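Local coordinates for ATP phosphoribosyltransferase (Methanobacterium thermoautotrophicum, PDB 2VD3), which probably catalyses the magnesium-dependent condensation of ATP with 5-phosphoribose 1-diphosphate to phosphoribosyl-ATP, the first step of histidine biosynthesis, at residues 42-47 / 200-205; 6-11 / 55-60. All blocks are in the same frame, centred on the assembly; numbering follows the deposited sequence.

Contact 1: residues 42-47 / 200-205; sequences TQHPQI and IEELRT
His44 and Glu202 reach for each other with matching first torsions: in both, CG stands opposite the backbone N (chi1 -165° in His44), and the glutamate chain runs on extended. These torsions carry the two side chains toward each other from opposite directions, the NE2 edge of the ring meeting OE2. His44 NE2 donates to Glu202 OE2 at 2.8 Å. The oxygen lies in the ring plane, at its edge, but the carboxylate is turned 56° against the ring and receives the proton from above its own plane; with an N-H...O angle of 131° the bond is short yet bent. The other ring nitrogen is also used: the backbone N of Gln46 donates to His44 ND1 at 3.0 Å, again in the ring plane, which fixes the rotation of the imidazole inside the type I turn from His44 to Ile47. On the buried side, Ile47 CD1 touches Leu203 CD1 at 4.2 Å, and both side chains also pack on Ile5 of strand 5-10. Phe265 of a second subunit packs on Glu202. With an alanine here instead of His44, the Glu202 carboxylate would probably lose its N-H donor and the Gln46 N-H its acceptor. The contact thus joins the hairpin loop between strands 39-42 and 47-52 to helix 197-212 by one polar link over a small apolar one. With ND1 accepting and NE2 donating, the imidazole is probably neutral and protonated at NE2, its bond to Glu202 then a charge-assisted hydrogen bond to a carboxylate and not a full ion pair.

Contact 2: residues 6-11 / 55-60; sequences RIAVPS and ADIPEF
Apolar packing carries the whole contact, with Ile57, in the first turn of helix 57-63, as the one helix residue that makes the close contacts to strand 5-10. Between side chains, its two branches divide the work. The Ile57 CG2 methyl, opposite the backbone N (chi1 -62° for CG1), rests on Ala8 CB at 3.8 Å, while the longer CG1 arm carries Ile57 CD1 along to the proline, 3.7 Å from Pro10 CD; the Ile57 and Pro10 side chains cross at about a right angle. Against the backbone, Ile57 CD1 sits on the peptide joining Val9 to Pro10, 3.6 Å from Pro10 N. It also comes near the preceding carbonyl, with Ile57 CD1 3.7 Å from Ala8 O. Val9 itself points to the other side of the strand and lends only its main chain. No hydrogen bond passes between the segments; the small Ala8 is consistent with the close approach, Ala8 CA and Ile57 CA being 6.3 Å apart. Around this core, Ile57 also touches Thr71 of strand 68-72, and Phe60, one turn on, packs on Met50 and Ser52 of strand 47-52. Helix 57-63 therefore packs against three parallel strands, with 5-10 in the middle, as the helix of a beta-alpha-beta crossover from 47-52 to 68-72.

How the contacts relate
From the N terminus the chain first lays down strand 5-10, which supplies one side of contact 2, then passes through helix 16-25 to the 42-47 loop of contact 1. Strand 47-52 follows and leads into 55-60, where contact 2 closes a loop of 43 intervening residues. Contact 1 closes much later, after 152 residues, when helix 197-212 returns to the loop; the segments alternate, so the two closures cross. Their centres are about 17 Å apart, yet they touch directly, Ile47 CG2 lying 4.1 Å from Ile7 CG2. Together they tie a late helix and an early one to the sheet around strands 5-10 and 47-52.

Contact 1: residues 42-47 / 200-205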
# COMPACT_ATOMS: atom_id res chain seq x y z
N THR A 42 11.50 17.78 -18.75
CA THR A 42 11.39 18.89 -17.80
C THR A 42 10.93 20.13 -18.55
O THR A 42 10.73 20.08 -19.77
CB THR A 42 12.73 19.17 -17.09
OG1 THR A 42 13.69 19.66 -18.04
CG2 THR A 42 13.27 17.92 -16.42
N GLN A 43 10.77 21.24 -17.83
CA GLN A 43 10.35 22.51 -18.44
C GLN A 43 11.41 23.07 -19.40
O GLN A 43 11.10 23.91 -20.24
CB GLN A 43 9.98 23.56 -17.39
CG GLN A 43 8.78 23.20 -16.51
CD GLN A 43 7.50 23.00 -17.28
OE1 GLN A 43 7.18 23.77 -18.19
NE2 GLN A 43 6.75 21.97 -16.92
N HIS A 44 12.64 22.59 -19.27
CA HIS A 44 13.73 22.96 -20.17
C HIS A 44 13.90 21.88 -21.25
O HIS A 44 14.07 20.71 -20.93
CB HIS A 44 15.02 23.15 -19.38
CG HIS A 44 16.10 23.85 -20.13
ND1 HIS A 44 16.59 23.41 -21.34
CD2 HIS A 44 16.81 24.96 -19.82
CE1 HIS A 44 17.54 24.23 -21.76
NE2 HIS A 44 17.70 25.18 -20.85
N PRO A 45 13.84 22.27 -22.53
CA PRO A 45 13.89 21.30 -23.64
C PRO A 45 15.18 20.48 -23.73
O PRO A 45 15.22 19.47 -24.44
CB PRO A 45 13.73 22.18 -24.89
CG PRO A 45 13.06 23.41 -24.39
CD PRO A 45 13.65 23.65 -23.03
N GLN A 46 16.23 20.89 -23.02
CA GLN A 46 17.51 20.19 -23.07
C GLN A 46 17.78 19.38 -21.80
O GLN A 46 18.85 18.77 -21.66
CB GLN A 46 18.66 21.17 -23.29
CG GLN A 46 18.61 22.02 -24.56
CD GLN A 46 19.74 23.05 -24.57
OE1 GLN A 46 19.51 24.25 -24.38
NE2 GLN A 46 20.96 22.58 -24.75
N ILE A 47 16.84 19.38 -20.86
CA ILE A 47 17.04 18.66 -19.62
C ILE A 47 16.00 17.57 -19.44
O ILE A 47 14.80 17.84 -19.41
CB ILE A 47 17.08 19.61 -18.38
CG1 ILE A 47 18.22 20.63 -18.53
CG2 ILE A 47 17.25 18.80 -17.08
CD1 ILE A 47 18.09 21.83 -17.62
N ILE A 200 25.00 22.87 -18.37
CA ILE A 200 25.22 22.39 -17.00
C ILE A 200 25.27 23.57 -16.05
O ILE A 200 24.57 23.59 -15.04
CB ILE A 200 26.47 21.46 -16.88
CG1 ILE A 200 26.17 20.10 -17.52
CG2 ILE A 200 26.88 21.29 -15.41
CD1 ILE A 200 27.26 19.06 -17.36
N GLU A 201 26.08 24.58 -16.40
CA GLU A 201 26.15 25.80 -15.60
C GLU A 201 24.81 26.55 -15.57
O GLU A 201 24.52 27.26 -14.61
CB GLU A 201 27.26 26.73 -16.09
CG GLU A 201 28.69 26.22 -15.82
CD GLU A 201 29.03 26.10 -14.34
OE1 GLU A 201 29.73 25.13 -13.97
OE2 GLU A 201 28.62 26.97 -13.54
N GLU A 202 24.01 26.38 -16.61
CA GLU A 202 22.68 26.97 -16.65
C GLU A 202 21.78 26.36 -15.55
O GLU A 202 21.15 27.09 -14.79
CB GLU A 202 22.04 26.82 -18.04
CG GLU A 202 20.68 27.50 -18.15
CD GLU A 202 20.04 27.33 -19.51
OE1 GLU A 202 20.78 27.11 -20.50
OE2 GLU A 202 18.80 27.44 -19.59
N LEU A 203 21.75 25.03 -15.49
CA LEU A 203 21.02 24.34 -14.43
C LEU A 203 21.64 24.63 -13.06
O LEU A 203 20.91 24.83 -12.07
CB LEU A 203 20.97 22.82 -14.71
CG LEU A 203 20.21 21.93 -13.72
CD1 LEU A 203 18.74 22.37 -13.53
CD2 LEU A 203 20.26 20.48 -14.15
N ARG A 204 22.97 24.69 -13.01
CA ARG A 204 23.69 24.98 -11.77
C ARG A 204 23.35 26.37 -11.24
O ARG A 204 23.15 26.53 -10.04
CB ARG A 204 25.19 24.85 -12.00
CG ARG A 204 26.03 24.74 -10.75
CD ARG A 204 27.49 24.63 -11.16
NE ARG A 204 28.40 24.56 -10.02
CZ ARG A 204 29.73 24.48 -10.13
NH1 ARG A 204 30.48 24.40 -9.04
NH2 ARG A 204 30.30 24.47 -11.33
N THR A 205 23.29 27.37 -12.12
CA THR A 205 22.88 28.72 -11.70
C THR A 205 21.45 28.70 -11.16
O THR A 205 21.16 29.33 -10.14
CB THR A 205 23.01 29.76 -12.85
OG1 THR A 205 24.29 29.63 -13.48
CG2 THR A 205 22.85 31.18 -12.32
O HOH W 1 20.33 26.49 -23.85

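Contact 2: residues 6-11 / 55-60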
# COMPACT_ATOMS: atom_id res chain seq x y z
N ARG A 6 20.98 14.62 -18.95
CA ARG A 6 20.14 13.75 -18.17
C ARG A 6 20.59 13.86 -16.73
O ARG A 6 21.77 13.66 -16.42
CB ARG A 6 20.25 12.31 -18.69
CG ARG A 6 19.39 11.30 -17.95
CD ARG A 6 19.74 9.87 -18.35
NE ARG A 6 19.20 9.56 -19.67
CZ ARG A 6 19.68 8.63 -20.49
NH1 ARG A 6 19.11 8.45 -21.67
NH2 ARG A 6 20.72 7.88 -20.14
N ILE A 7 19.66 14.22 -15.85
CA ILE A 7 19.93 14.27 -14.41
C ILE A 7 19.23 13.13 -13.65
O ILE A 7 18.02 12.90 -13.80
CB ILE A 7 19.61 15.65 -13.78
CG1 ILE A 7 19.78 15.62 -12.25
CG2 ILE A 7 18.23 16.14 -14.15
CD1 ILE A 7 20.33 16.93 -11.67
N ALA A 8 20.02 12.43 -12.85
CA ALA A 8 19.56 11.32 -12.05
C ALA A 8 18.98 11.84 -10.74
O ALA A 8 19.65 12.52 -9.97
CB ALA A 8 20.70 10.34 -11.79
N VAL A 9 17.72 11.53 -10.51
CA VAL A 9 17.00 12.04 -9.34
C VAL A 9 16.44 10.84 -8.59
O VAL A 9 15.89 9.93 -9.21
CB VAL A 9 15.88 13.03 -9.76
CG1 VAL A 9 14.96 13.39 -8.60
CG2 VAL A 9 16.51 14.29 -10.38
N PRO A 10 16.62 10.81 -7.26
CA PRO A 10 16.09 9.68 -6.47
C PRO A 10 14.60 9.48 -6.67
O PRO A 10 13.85 10.46 -6.79
CB PRO A 10 16.43 10.08 -5.03
CG PRO A 10 17.66 10.93 -5.20
CD PRO A 10 17.36 11.76 -6.40
N SER A 11 14.20 8.22 -6.73
CA SER A 11 12.82 7.81 -7.01
C SER A 11 12.00 7.58 -5.76
O SER A 11 10.79 7.81 -5.75
CB SER A 11 12.81 6.54 -7.86
OG SER A 11 13.81 5.64 -7.43
N ALA A 55 21.18 5.02 -4.10
CA ALA A 55 22.48 4.38 -3.92
C ALA A 55 23.16 4.08 -5.26
O ALA A 55 24.37 3.83 -5.29
CB ALA A 55 22.36 3.12 -3.07
N ASP A 56 22.39 4.11 -6.34
CA ASP A 56 22.90 3.82 -7.68
C ASP A 56 23.33 5.09 -8.41
O ASP A 56 24.06 5.03 -9.40
CB ASP A 56 21.82 3.11 -8.51
CG ASP A 56 21.58 1.69 -8.06
OD1 ASP A 56 20.43 1.23 -8.20
OD2 ASP A 56 22.52 1.01 -7.60
N ILE A 57 22.87 6.24 -7.94
CA ILE A 57 23.19 7.51 -8.59
C ILE A 57 24.71 7.85 -8.68
O ILE A 57 25.17 8.32 -9.72
CB ILE A 57 22.37 8.67 -8.00
CG1 ILE A 57 20.87 8.41 -8.26
CG2 ILE A 57 22.81 10.00 -8.60
CD1 ILE A 57 19.91 9.52 -7.81
N PRO A 58 25.48 7.62 -7.61
CA PRO A 58 26.92 7.86 -7.79
C PRO A 58 27.51 7.13 -9.01
O PRO A 58 28.16 7.76 -9.84
CB PRO A 58 27.51 7.34 -6.48
CG PRO A 58 26.45 7.57 -5.50
CD PRO A 58 25.17 7.23 -6.22
N GLU A 59 27.25 5.82 -9.14
CA GLU A 59 27.72 5.03 -10.28
C GLU A 59 27.16 5.46 -11.65
O GLU A 59 27.92 5.57 -12.61
CB GLU A 59 27.49 3.54 -10.04
CG GLU A 59 28.45 2.93 -9.01
CD GLU A 59 29.92 3.06 -9.40
OE1 GLU A 59 30.43 2.15 -10.08
OE2 GLU A 59 30.56 4.06 -9.03
N PHE A 60 25.84 5.70 -11.73
CA PHE A 60 25.24 6.17 -12.98
C PHE A 60 25.92 7.44 -13.48
O PHE A 60 26.13 7.63 -14.69
CB PHE A 60 23.73 6.43 -12.84
CG PHE A 60 22.90 5.18 -12.63
CD1 PHE A 60 23.42 3.91 -12.90
CD2 PHE A 60 21.58 5.29 -12.18
CE1 PHE A 60 22.63 2.77 -12.70
CE2 PHE A 60 20.79 4.16 -11.99
CZ PHE A 60 21.31 2.90 -12.25